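Local structure of telomerase reverse transcriptase (Candida albicans SC5314, 6ZDQ) at residues Leu331-Phe336 / Val532-Thr537; Asp496-Thr501 / Ile543-Leu548. The protein probably extends chromosome ends as the reverse transcriptase of telomerase, adding simple telomeric repeats by copying a template within its RNA component. One frame throughout, in Å; residues are numbered along the deposited sequence.

In the fold
Contacts 1 and 2 lie about 10 Å apart, centre to centre, in the reverse transcriptase palm. Strand 332-337 lies between the other two, pairing with 532-534 in contact 1 and with 496-501 of contact 2 (Leu334 N to Leu499 O 2.8 Å, a probable hydrogen bond). Segment 543-548 packs over one sheet face, with Ile543 CD1 3.5 Å from Val534 CG2 and Phe545 CD1 3.5 Å from Lys335 CG. Strands 332-337 and 496-501 match reverse transcriptase motifs A and C, which carry the catalytic aspartates in relatives, so contact 2 and the Lys335 end of contact 1 probably flank the catalytic centre. The nearest RNA atoms are about 39 Å from contact 1 and 30 Å from contact 2.

Contact 1: Leu331-Phe336 / Val532-Thr537; sequences LFILKF and VVVNQT
Val532, Phe332 and Val534 bury the most surface where strands 332-336 and 532-534 run antiparallel, their axes at 180° and 5.1 Å apart. Val532 pairs with Lys335 through two backbone bonds, Lys335 N to Val532 O (3.1 Å) and Val532 N to Lys335 O (2.7 Å); its CG2 rests against the aliphatic Lys335 CD at 3.9 Å, where the lysine chain bends at chi2. Val534 forms the other hydrogen-bonded pair, receiving Ile333 N on its O at 2.9 Å, while the return bond from its N is weak. Within that pair, Val534 CG1, anti to the backbone N (chi1 168°), lies alongside Ile333 CD1 at 3.6 Å. Past the last paired residues, the Phe332 ring presents its edge to Asn535, CD1 reaching CA at 3.7 Å, its plane 9° from the Asn535 side-chain amide, while Gln536 N lies obliquely, 3.6 Å from Phe332 CE1. There Asn535 OD1 takes Thr537 N in an Asx turn as the strand ends. Leu334 and Val533, a non-hydrogen-bonded pair, face helix 504-514 through Tyr507, whereas Ile333 and Val534 meet Ile543 on the other. Strand 532-534 thus forms one edge of the four-stranded antiparallel palm sheet, next to the reverse transcriptase motif A strand.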
# COMPACT_ATOMS: atom_id res chain seq x y z
N LEU A 331 13.12 21.23 -26.29
CA LEU A 331 13.76 20.64 -25.12
C LEU A 331 14.30 19.26 -25.44
O LEU A 331 13.64 18.46 -26.12
CB LEU A 331 12.78 20.56 -23.96
CG LEU A 331 12.15 21.90 -23.56
CD1 LEU A 331 11.02 21.70 -22.56
CD2 LEU A 331 13.21 22.82 -23.00
N PHE A 332 15.51 18.98 -24.96
CA PHE A 332 16.11 17.65 -25.07
C PHE A 332 15.82 16.89 -23.78
O PHE A 332 16.39 17.20 -22.73
CB PHE A 332 17.61 17.75 -25.32
CG PHE A 332 17.97 18.48 -26.59
CD1 PHE A 332 17.92 17.83 -27.82
CD2 PHE A 332 18.38 19.80 -26.55
CE1 PHE A 332 18.25 18.50 -28.98
CE2 PHE A 332 18.72 20.47 -27.71
CZ PHE A 332 18.65 19.82 -28.93
N ILE A 333 14.95 15.89 -23.86
CA ILE A 333 14.50 15.15 -22.68
C ILE A 333 15.25 13.82 -22.62
O ILE A 333 15.60 13.23 -23.65
CB ILE A 333 12.97 14.94 -22.69
CG1 ILE A 333 12.25 16.28 -22.85
CG2 ILE A 333 12.51 14.29 -21.40
CD1 ILE A 333 11.79 16.57 -24.26
N LEU A 334 15.48 13.34 -21.40
CA LEU A 334 16.21 12.09 -21.18
C LEU A 334 15.58 11.38 -19.98
O LEU A 334 15.78 11.80 -18.83
CB LEU A 334 17.69 12.35 -20.96
CG LEU A 334 18.57 12.18 -22.20
CD1 LEU A 334 20.02 12.40 -21.85
CD2 LEU A 334 18.40 10.79 -22.79
N LYS A 335 14.82 10.32 -20.25
CA LYS A 335 14.17 9.52 -19.21
C LYS A 335 14.84 8.16 -19.15
O LYS A 335 14.77 7.39 -20.12
CB LYS A 335 12.67 9.39 -19.49
CG LYS A 335 11.88 8.71 -18.37
CD LYS A 335 11.67 7.23 -18.64
CE LYS A 335 10.88 6.58 -17.52
NZ LYS A 335 10.63 5.14 -17.76
N PHE A 336 15.49 7.86 -18.03
CA PHE A 336 16.12 6.57 -17.82
C PHE A 336 15.93 6.14 -16.37
O PHE A 336 15.59 6.95 -15.50
CB PHE A 336 17.61 6.58 -18.19
CG PHE A 336 18.43 7.55 -17.38
CD1 PHE A 336 18.45 8.90 -17.69
CD2 PHE A 336 19.21 7.10 -16.33
CE1 PHE A 336 19.21 9.78 -16.96
CE2 PHE A 336 19.98 7.98 -15.59
CZ PHE A 336 19.99 9.32 -15.91
N VAL A 532 14.05 6.17 -22.46
CA VAL A 532 13.29 6.97 -23.41
C VAL A 532 14.11 8.20 -23.79
O VAL A 532 14.73 8.83 -22.92
CB VAL A 532 11.92 7.36 -22.83
CG1 VAL A 532 11.08 8.10 -23.86
CG2 VAL A 532 11.19 6.13 -22.31
N VAL A 533 14.11 8.54 -25.07
CA VAL A 533 14.91 9.64 -25.60
C VAL A 533 14.03 10.51 -26.49
O VAL A 533 13.35 9.99 -27.39
CB VAL A 533 16.13 9.12 -26.39
CG1 VAL A 533 16.74 10.24 -27.22
CG2 VAL A 533 17.17 8.55 -25.44
N VAL A 534 14.05 11.81 -26.25
CA VAL A 534 13.40 12.80 -27.11
C VAL A 534 14.41 13.90 -27.40
O VAL A 534 14.87 14.58 -26.47
CB VAL A 534 12.12 13.38 -26.49
CG1 VAL A 534 11.65 14.59 -27.29
CG2 VAL A 534 11.04 12.32 -26.45
N ASN A 535 14.75 14.09 -28.67
CA ASN A 535 15.74 15.07 -29.08
C ASN A 535 15.27 15.72 -30.38
O ASN A 535 14.10 15.60 -30.76
CB ASN A 535 17.12 14.42 -29.24
CG ASN A 535 17.16 13.39 -30.35
OD1 ASN A 535 17.51 13.70 -31.49
ND2 ASN A 535 16.80 12.15 -30.03
N GLN A 536 16.19 16.42 -31.04
CA GLN A 536 15.85 17.13 -32.27
C GLN A 536 15.31 16.19 -33.35
O GLN A 536 14.44 16.58 -34.13
CB GLN A 536 17.07 17.90 -32.78
CG GLN A 536 18.38 17.12 -32.69
CD GLN A 536 19.59 18.01 -32.89
OE1 GLN A 536 19.47 19.19 -33.20
NE2 GLN A 536 20.78 17.43 -32.72
N THR A 537 15.82 14.96 -33.41
CA THR A 537 15.34 13.99 -34.40
C THR A 537 14.15 13.18 -33.87
O THR A 537 13.07 13.20 -34.46
CB THR A 537 16.46 13.04 -34.81
OG1 THR A 537 17.18 12.61 -33.64
CG2 THR A 537 17.42 13.70 -35.80

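Contact 2: Asp496-Thr501 / Ile543-Leu548; sequences DFLLVT and IDFVGL
The Phe545 ring is sandwiched between Leu498 and Val546: Leu498 CB sits over the centre of one face, 3.7 Å from the centroid and 11° off the normal, a CH-pi contact, while Val546 CG2 lies above the opposite face, offset toward the rim. At the ring's edge, near its plane, lie Asp496 O, 3.3 Å from Phe545 CZ, and Phe497 N. This joins the motif C strand of the reverse transcriptase palm to a turn whose position and Phe-Val-Gly-Leu sequence are consistent with motif E, the primer grip of relatives. No hydrogen bond crosses between the segments, so packing alone carries the contact, and Phe545 gives the largest single share. Its CG stands anti to the backbone N (chi1 171°), extending the ring out to the strand. Leu498 also lays CD2 against the ring, 4.0 Å from Phe545 CD2, and its side chain meets Ile314 of helix 307-325. A weak bond, Phe545 N to Leu548 O at 3.4 Å, spans the turn, with Gly547 at positive phi (56°). Asp496 adds its methylene: Asp496 CB packs 3.6 Å from Phe545 CE1 and lies more loosely, at 4.3 Å, from Val546 CG2.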
# COMPACT_ATOMS: atom_id res chain seq x y z
N ASP A 496 14.09 6.29 -11.02
CA ASP A 496 13.87 6.82 -12.35
C ASP A 496 14.39 8.25 -12.44
O ASP A 496 14.19 9.06 -11.53
CB ASP A 496 12.38 6.77 -12.73
CG ASP A 496 11.83 5.35 -12.80
OD1 ASP A 496 11.63 4.74 -11.73
OD2 ASP A 496 11.60 4.85 -13.92
N PHE A 497 15.06 8.56 -13.54
CA PHE A 497 15.71 9.85 -13.74
C PHE A 497 15.10 10.56 -14.93
O PHE A 497 14.66 9.94 -15.90
CB PHE A 497 17.22 9.69 -13.97
CG PHE A 497 17.97 9.16 -12.78
CD1 PHE A 497 17.85 7.83 -12.40
CD2 PHE A 497 18.83 9.97 -12.06
CE1 PHE A 497 18.54 7.34 -11.31
CE2 PHE A 497 19.53 9.48 -10.97
CZ PHE A 497 19.39 8.16 -10.60
N LEU A 498 15.09 11.89 -14.86
CA LEU A 498 14.57 12.73 -15.94
C LEU A 498 15.46 13.95 -16.09
O LEU A 498 15.90 14.54 -15.10
CB LEU A 498 13.13 13.16 -15.66
CG LEU A 498 12.40 13.88 -16.79
CD1 LEU A 498 12.20 12.95 -17.98
CD2 LEU A 498 11.07 14.44 -16.31
N LEU A 499 15.73 14.32 -17.34
CA LEU A 499 16.53 15.50 -17.65
C LEU A 499 15.87 16.26 -18.78
O LEU A 499 15.58 15.68 -19.83
CB LEU A 499 17.97 15.13 -18.02
CG LEU A 499 18.92 16.28 -18.37
CD1 LEU A 499 20.30 16.02 -17.79
CD2 LEU A 499 19.01 16.48 -19.88
N VAL A 500 15.63 17.55 -18.57
CA VAL A 500 15.05 18.43 -19.58
C VAL A 500 15.93 19.67 -19.68
O VAL A 500 16.14 20.36 -18.67
CB VAL A 500 13.60 18.82 -19.25
CG1 VAL A 500 13.04 19.73 -20.33
CG2 VAL A 500 12.73 17.58 -19.09
N THR A 501 16.43 19.96 -20.88
CA THR A 501 17.23 21.15 -21.08
C THR A 501 17.24 21.52 -22.56
O THR A 501 17.23 20.62 -23.41
CB THR A 501 18.67 20.95 -20.59
OG1 THR A 501 19.43 22.14 -20.83
CG2 THR A 501 19.34 19.77 -21.31
N ILE A 543 5.64 12.12 -22.88
CA ILE A 543 6.44 11.17 -22.12
C ILE A 543 5.77 10.93 -20.77
O ILE A 543 5.36 11.88 -20.10
CB ILE A 543 7.88 11.68 -21.90
CG1 ILE A 543 8.58 11.89 -23.24
CG2 ILE A 543 8.67 10.70 -21.04
CD1 ILE A 543 9.93 12.55 -23.11
N ASP A 544 5.66 9.66 -20.39
CA ASP A 544 5.20 9.28 -19.06
C ASP A 544 6.42 8.92 -18.22
O ASP A 544 7.05 7.87 -18.45
CB ASP A 544 4.21 8.11 -19.14
CG ASP A 544 3.05 8.39 -20.08
OD1 ASP A 544 2.72 9.57 -20.29
OD2 ASP A 544 2.48 7.42 -20.62
N PHE A 545 6.75 9.77 -17.26
CA PHE A 545 7.94 9.53 -16.44
C PHE A 545 7.61 8.76 -15.16
O PHE A 545 8.02 7.61 -15.01
CB PHE A 545 8.61 10.87 -16.11
CG PHE A 545 9.72 10.77 -15.10
CD1 PHE A 545 10.80 9.95 -15.33
CD2 PHE A 545 9.68 11.51 -13.92
CE1 PHE A 545 11.83 9.85 -14.41
CE2 PHE A 545 10.71 11.41 -13.00
CZ PHE A 545 11.78 10.58 -13.25
N VAL A 546 6.83 9.36 -14.27
CA VAL A 546 6.31 8.64 -13.11
C VAL A 546 4.85 9.02 -12.93
O VAL A 546 4.53 10.10 -12.42
CB VAL A 546 7.08 8.94 -11.81
CG1 VAL A 546 6.43 8.20 -10.64
CG2 VAL A 546 8.54 8.55 -11.94
N GLY A 547 3.94 8.14 -13.36
CA GLY A 547 2.52 8.32 -13.17
C GLY A 547 1.97 9.61 -13.74
O GLY A 547 0.80 9.95 -13.50
N LEU A 548 2.79 10.35 -14.48
CA LEU A 548 2.43 11.65 -15.03
C LEU A 548 2.66 11.64 -16.53
O LEU A 548 3.62 11.04 -17.02
CB LEU A 548 3.26 12.77 -14.38
CG LEU A 548 3.13 12.98 -12.87
CD1 LEU A 548 4.22 13.91 -12.36
CD2 LEU A 548 1.75 13.52 -12.52